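Local coordinates for VgrG protein (Vibrio cholerae, PDB 4DTH) that binds ATP with magnesium ions and, as the actin cross-linking domain of a toxin, probably cross-links actin, at residues F228-A239 and M299-Y310. Numbering follows the deposited sequence.
Sequences FAYLTSIYLKTA and MKHIKPQLQSRY. With SO4 (sulfate ion), chain J.
The methyl group of A239 sits squarely over one face of the Y310 ring, its CB 3.6 Å from the ring centroid and 12° off the normal, a CH-pi contact in which alanine's short side chain lets the ring lie close to the helix. At the far end of that ring, Y310 OH donates to a sulfate oxygen, O3, at 2.8 Å; K243 also binds this ion, probably acquired from the crystallisation liquor. L236 packs beside Y310, and its CD1 lies over one face of the R309 guanidinium, 3.7 Å above the plane. NH1 of R309 donates hydrogen bonds to Q305 O (2.8 Å) and Q305 OE1 (3.0 Å), both near the guanidinium plane, which leaves the weakly solvated pi face against the leucine. The contact joins helices 221-245 and 292-307 of the actin cross-linking domain, with R309 and Y310 following the second; segments 228-239 and 299-307 cross at -33°, axes 10.0 Å apart. Here I302 is a knob into the hole formed by F228, L231, T232 and Y235; its beta-branch spreads CG2 to Y235 CD2 (3.5 Å) and sets CG1 against T232 OG1. T232 suits a buried helix position because its hydroxyl, beside the backbone N (chi1 -54°), donates a hydrogen bond to F228 O one turn back, while CG2 meets Q305. Bent at chi2 and chi3, flexible M299 brings its CE to Y235 OH, and F322 of helix 312-323 stacks on the same tyrosine.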
loop_
_atom_site.group_PDB
_atom_site.type_symbol
_atom_site.label_atom_id
_atom_site.label_comp_id
_atom_site.label_asym_id
_atom_site.label_seq_id
_atom_site.Cartn_x
_atom_site.Cartn_y
_atom_site.Cartn_z
ATOM N N PHE A 228 -15.636 15.481 -7.338
ATOM C CA PHE A 228 -16.641 14.713 -8.073
ATOM C C PHE A 228 -15.983 13.749 -9.051
ATOM O O PHE A 228 -16.355 12.584 -9.065
ATOM C CB PHE A 228 -17.609 15.645 -8.819
ATOM C CG PHE A 228 -18.580 14.922 -9.725
ATOM C CD1 PHE A 228 -19.774 14.413 -9.226
ATOM C CD2 PHE A 228 -18.318 14.785 -11.083
ATOM C CE1 PHE A 228 -20.692 13.783 -10.073
ATOM C CE2 PHE A 228 -19.247 14.164 -11.932
ATOM C CZ PHE A 228 -20.415 13.656 -11.413
ATOM N N ALA A 229 -15.016 14.222 -9.867
ATOM C CA ALA A 229 -14.349 13.344 -10.834
ATOM C C ALA A 229 -13.599 12.196 -10.153
ATOM O O ALA A 229 -13.666 11.062 -10.629
ATOM C CB ALA A 229 -13.403 14.135 -11.708
ATOM N N TYR A 230 -12.917 12.486 -9.035
ATOM C CA TYR A 230 -12.157 11.494 -8.277
ATOM C C TYR A 230 -13.093 10.417 -7.713
ATOM O O TYR A 230 -12.891 9.227 -7.987
ATOM C CB TYR A 230 -11.359 12.189 -7.153
ATOM C CG TYR A 230 -10.583 11.226 -6.278
ATOM C CD1 TYR A 230 -9.425 10.606 -6.744
ATOM C CD2 TYR A 230 -11.031 10.895 -5.004
ATOM C CE1 TYR A 230 -8.720 9.703 -5.953
ATOM C CE2 TYR A 230 -10.326 10.005 -4.196
ATOM C CZ TYR A 230 -9.172 9.409 -4.677
ATOM O OH TYR A 230 -8.494 8.515 -3.893
ATOM N N LEU A 231 -14.112 10.833 -6.931
ATOM C CA LEU A 231 -15.064 9.901 -6.317
ATOM C C LEU A 231 -15.868 9.139 -7.355
ATOM O O LEU A 231 -15.970 7.919 -7.248
ATOM C CB LEU A 231 -16.005 10.621 -5.340
ATOM C CG LEU A 231 -15.393 11.051 -4.011
ATOM C CD1 LEU A 231 -16.424 11.778 -3.159
ATOM C CD2 LEU A 231 -14.816 9.838 -3.234
ATOM N N THR A 232 -16.415 9.834 -8.376
ATOM C CA THR A 232 -17.186 9.146 -9.417
ATOM C C THR A 232 -16.323 8.098 -10.121
ATOM O O THR A 232 -16.799 6.992 -10.329
ATOM C CB THR A 232 -17.853 10.126 -10.392
ATOM O OG1 THR A 232 -18.642 11.064 -9.657
ATOM C CG2 THR A 232 -18.744 9.413 -11.389
ATOM N N SER A 233 -15.053 8.429 -10.446
ATOM C CA SER A 233 -14.149 7.472 -11.099
ATOM C C SER A 233 -13.966 6.215 -10.238
ATOM O O SER A 233 -14.043 5.108 -10.761
ATOM C CB SER A 233 -12.803 8.116 -11.416
ATOM O OG SER A 233 -12.977 9.141 -12.388
ATOM N N ILE A 234 -13.777 6.389 -8.918
ATOM C CA ILE A 234 -13.616 5.266 -7.986
ATOM C C ILE A 234 -14.905 4.443 -7.891
ATOM O O ILE A 234 -14.843 3.215 -7.950
ATOM C CB ILE A 234 -13.116 5.743 -6.599
ATOM C CG1 ILE A 234 -11.639 6.188 -6.698
ATOM C CG2 ILE A 234 -13.299 4.627 -5.519
ATOM C CD1 ILE A 234 -11.052 6.737 -5.427
ATOM N N TYR A 235 -16.063 5.121 -7.733
ATOM C CA TYR A 235 -17.355 4.431 -7.610
ATOM C C TYR A 235 -17.663 3.612 -8.864
ATOM O O TYR A 235 -18.069 2.455 -8.746
ATOM C CB TYR A 235 -18.502 5.425 -7.340
ATOM C CG TYR A 235 -18.602 5.994 -5.937
ATOM C CD1 TYR A 235 -17.458 6.299 -5.197
ATOM C CD2 TYR A 235 -19.834 6.347 -5.398
ATOM C CE1 TYR A 235 -17.546 6.913 -3.947
ATOM C CE2 TYR A 235 -19.935 6.945 -4.144
ATOM C CZ TYR A 235 -18.789 7.254 -3.435
ATOM O OH TYR A 235 -18.913 7.817 -2.192
ATOM N N LEU A 236 -17.445 4.205 -10.062
ATOM C CA LEU A 236 -17.686 3.536 -11.342
ATOM C C LEU A 236 -16.745 2.354 -11.543
ATOM O O LEU A 236 -17.197 1.295 -11.975
ATOM C CB LEU A 236 -17.594 4.516 -12.529
ATOM C CG LEU A 236 -18.675 5.597 -12.617
ATOM C CD1 LEU A 236 -18.437 6.486 -13.842
ATOM C CD2 LEU A 236 -20.085 4.997 -12.654
ATOM N N LYS A 237 -15.450 2.518 -11.204
ATOM C CA LYS A 237 -14.474 1.430 -11.301
ATOM C C LYS A 237 -14.834 0.274 -10.352
ATOM O O LYS A 237 -14.713 -0.893 -10.741
ATOM C CB LYS A 237 -13.036 1.928 -11.055
ATOM C CG LYS A 237 -11.958 0.848 -11.230
ATOM C CD LYS A 237 -11.827 0.362 -12.675
ATOM C CE LYS A 237 -10.641 -0.554 -12.826
ATOM N NZ LYS A 237 -10.481 -0.953 -14.246
ATOM N N THR A 238 -15.292 0.604 -9.119
ATOM C CA THR A 238 -15.692 -0.417 -8.142
ATOM C C THR A 238 -16.860 -1.238 -8.711
ATOM O O THR A 238 -16.835 -2.469 -8.638
ATOM C CB THR A 238 -15.977 0.203 -6.772
ATOM O OG1 THR A 238 -14.793 0.868 -6.325
ATOM C CG2 THR A 238 -16.364 -0.854 -5.728
ATOM N N ALA A 239 -17.860 -0.555 -9.304
ATOM C CA ALA A 239 -19.002 -1.218 -9.920
ATOM C C ALA A 239 -18.539 -2.106 -11.090
ATOM O O ALA A 239 -18.955 -3.266 -11.177
ATOM C CB ALA A 239 -20.018 -0.185 -10.384
ATOM N N MET A 299 -22.001 14.733 -3.816
ATOM C CA MET A 299 -22.590 13.431 -3.499
ATOM C C MET A 299 -23.905 13.167 -4.212
ATOM O O MET A 299 -24.094 12.071 -4.749
ATOM C CB MET A 299 -22.709 13.212 -1.980
ATOM C CG MET A 299 -21.361 13.234 -1.250
ATOM S SD MET A 299 -20.021 12.301 -2.046
ATOM C CE MET A 299 -20.671 10.725 -2.004
ATOM N N LYS A 300 -24.791 14.176 -4.246
ATOM C CA LYS A 300 -26.092 14.090 -4.910
ATOM C C LYS A 300 -25.936 13.777 -6.405
ATOM O O LYS A 300 -26.728 13.001 -6.939
ATOM C CB LYS A 300 -26.902 15.389 -4.695
ATOM C CG LYS A 300 -28.122 15.221 -3.780
ATOM C CD LYS A 300 -28.057 16.124 -2.549
ATOM C CE LYS A 300 -29.195 15.917 -1.577
ATOM N NZ LYS A 300 -29.757 17.221 -1.128
ATOM N N HIS A 301 -24.887 14.315 -7.057
ATOM C CA HIS A 301 -24.627 14.107 -8.487
ATOM C C HIS A 301 -23.957 12.784 -8.868
ATOM O O HIS A 301 -23.967 12.418 -10.047
ATOM C CB HIS A 301 -23.890 15.306 -9.090
ATOM C CG HIS A 301 -24.775 16.494 -9.278
ATOM N ND1 HIS A 301 -24.917 17.451 -8.291
ATOM C CD2 HIS A 301 -25.555 16.834 -10.331
ATOM C CE1 HIS A 301 -25.768 18.346 -8.776
ATOM N NE2 HIS A 301 -26.164 18.024 -10.006
ATOM N N ILE A 302 -23.399 12.052 -7.893
ATOM C CA ILE A 302 -22.747 10.767 -8.184
ATOM C C ILE A 302 -23.756 9.664 -8.534
ATOM O O ILE A 302 -23.503 8.913 -9.470
ATOM C CB ILE A 302 -21.760 10.327 -7.071
ATOM C CG1 ILE A 302 -20.657 11.389 -6.866
ATOM C CG2 ILE A 302 -21.134 8.948 -7.403
ATOM C CD1 ILE A 302 -19.702 11.126 -5.675
ATOM N N LYS A 303 -24.854 9.538 -7.756
ATOM C CA LYS A 303 -25.905 8.510 -7.929
ATOM C C LYS A 303 -26.320 8.313 -9.417
ATOM O O LYS A 303 -26.241 7.175 -9.893
ATOM C CB LYS A 303 -27.153 8.799 -7.047
ATOM C CG LYS A 303 -26.919 8.809 -5.527
ATOM C CD LYS A 303 -28.234 9.066 -4.747
ATOM C CE LYS A 303 -28.004 9.162 -3.253
ATOM N NZ LYS A 303 -29.226 8.890 -2.449
ATOM N N PRO A 304 -26.682 9.374 -10.193
ATOM C CA PRO A 304 -27.072 9.136 -11.599
ATOM C C PRO A 304 -25.948 8.650 -12.499
ATOM O O PRO A 304 -26.238 7.988 -13.490
ATOM C CB PRO A 304 -27.625 10.489 -12.079
ATOM C CG PRO A 304 -27.669 11.369 -10.901
ATOM C CD PRO A 304 -26.843 10.795 -9.816
ATOM N N GLN A 305 -24.688 8.973 -12.175
ATOM C CA GLN A 305 -23.534 8.498 -12.950
ATOM C C GLN A 305 -23.450 6.964 -12.853
ATOM O O GLN A 305 -23.220 6.299 -13.863
ATOM C CB GLN A 305 -22.233 9.155 -12.476
ATOM C CG GLN A 305 -22.227 10.680 -12.640
ATOM C CD GLN A 305 -22.177 11.147 -14.075
ATOM O OE1 GLN A 305 -21.736 10.432 -14.992
ATOM N NE2 GLN A 305 -22.642 12.368 -14.305
ATOM N N LEU A 306 -23.691 6.409 -11.653
ATOM C CA LEU A 306 -23.730 4.952 -11.485
ATOM C C LEU A 306 -24.978 4.383 -12.176
ATOM O O LEU A 306 -24.878 3.419 -12.937
ATOM C CB LEU A 306 -23.771 4.588 -9.995
ATOM C CG LEU A 306 -22.441 4.621 -9.226
ATOM C CD1 LEU A 306 -22.686 4.752 -7.734
ATOM C CD2 LEU A 306 -21.607 3.354 -9.496
ATOM N N GLN A 307 -26.144 4.986 -11.907
ATOM C CA GLN A 307 -27.436 4.535 -12.424
ATOM C C GLN A 307 -27.651 4.597 -13.935
ATOM O O GLN A 307 -28.550 3.935 -14.449
ATOM C CB GLN A 307 -28.588 5.151 -11.622
ATOM C CG GLN A 307 -28.615 4.596 -10.201
ATOM C CD GLN A 307 -29.424 5.402 -9.217
ATOM O OE1 GLN A 307 -30.531 5.855 -9.499
ATOM N NE2 GLN A 307 -28.940 5.468 -7.980
ATOM N N SER A 308 -26.805 5.361 -14.652
ATOM C CA SER A 308 -26.915 5.428 -16.106
ATOM C C SER A 308 -26.040 4.317 -16.722
ATOM O O SER A 308 -26.147 4.032 -17.912
ATOM C CB SER A 308 -26.501 6.811 -16.618
ATOM O OG SER A 308 -25.143 7.059 -16.302
ATOM N N ARG A 309 -25.221 3.654 -15.888
ATOM C CA ARG A 309 -24.278 2.618 -16.331
ATOM C C ARG A 309 -24.474 1.248 -15.701
ATOM O O ARG A 309 -24.075 0.238 -16.299
ATOM C CB ARG A 309 -22.855 3.065 -15.998
ATOM C CG ARG A 309 -22.392 4.279 -16.787
ATOM C CD ARG A 309 -21.076 4.783 -16.237
ATOM N NE ARG A 309 -20.516 5.893 -17.016
ATOM C CZ ARG A 309 -20.790 7.173 -16.801
ATOM N NH1 ARG A 309 -21.660 7.524 -15.863
ATOM N NH2 ARG A 309 -20.194 8.113 -17.519
ATOM N N TYR A 310 -25.022 1.211 -14.483
ATOM C CA TYR A 310 -25.164 -0.037 -13.721
ATOM C C TYR A 310 -26.560 -0.201 -13.188
ATOM O O TYR A 310 -27.295 0.784 -13.086
ATOM C CB TYR A 310 -24.138 -0.086 -12.582
ATOM C CG TYR A 310 -22.719 -0.088 -13.102
ATOM C CD1 TYR A 310 -22.163 -1.237 -13.663
ATOM C CD2 TYR A 310 -21.969 1.084 -13.135
ATOM C CE1 TYR A 310 -20.877 -1.230 -14.203
ATOM C CE2 TYR A 310 -20.682 1.104 -13.675
ATOM C CZ TYR A 310 -20.143 -0.054 -14.208
ATOM O OH TYR A 310 -18.888 -0.038 -14.756
HETATM S S SO4 J . -18.967 -2.722 -17.604
HETATM O O1 SO4 J . -18.801 -4.173 -17.699
HETATM O O2 SO4 J . -20.395 -2.402 -17.627
HETATM O O3 SO4 J . -18.377 -2.235 -16.353
HETATM O O4 SO4 J . -18.290 -2.091 -18.745
#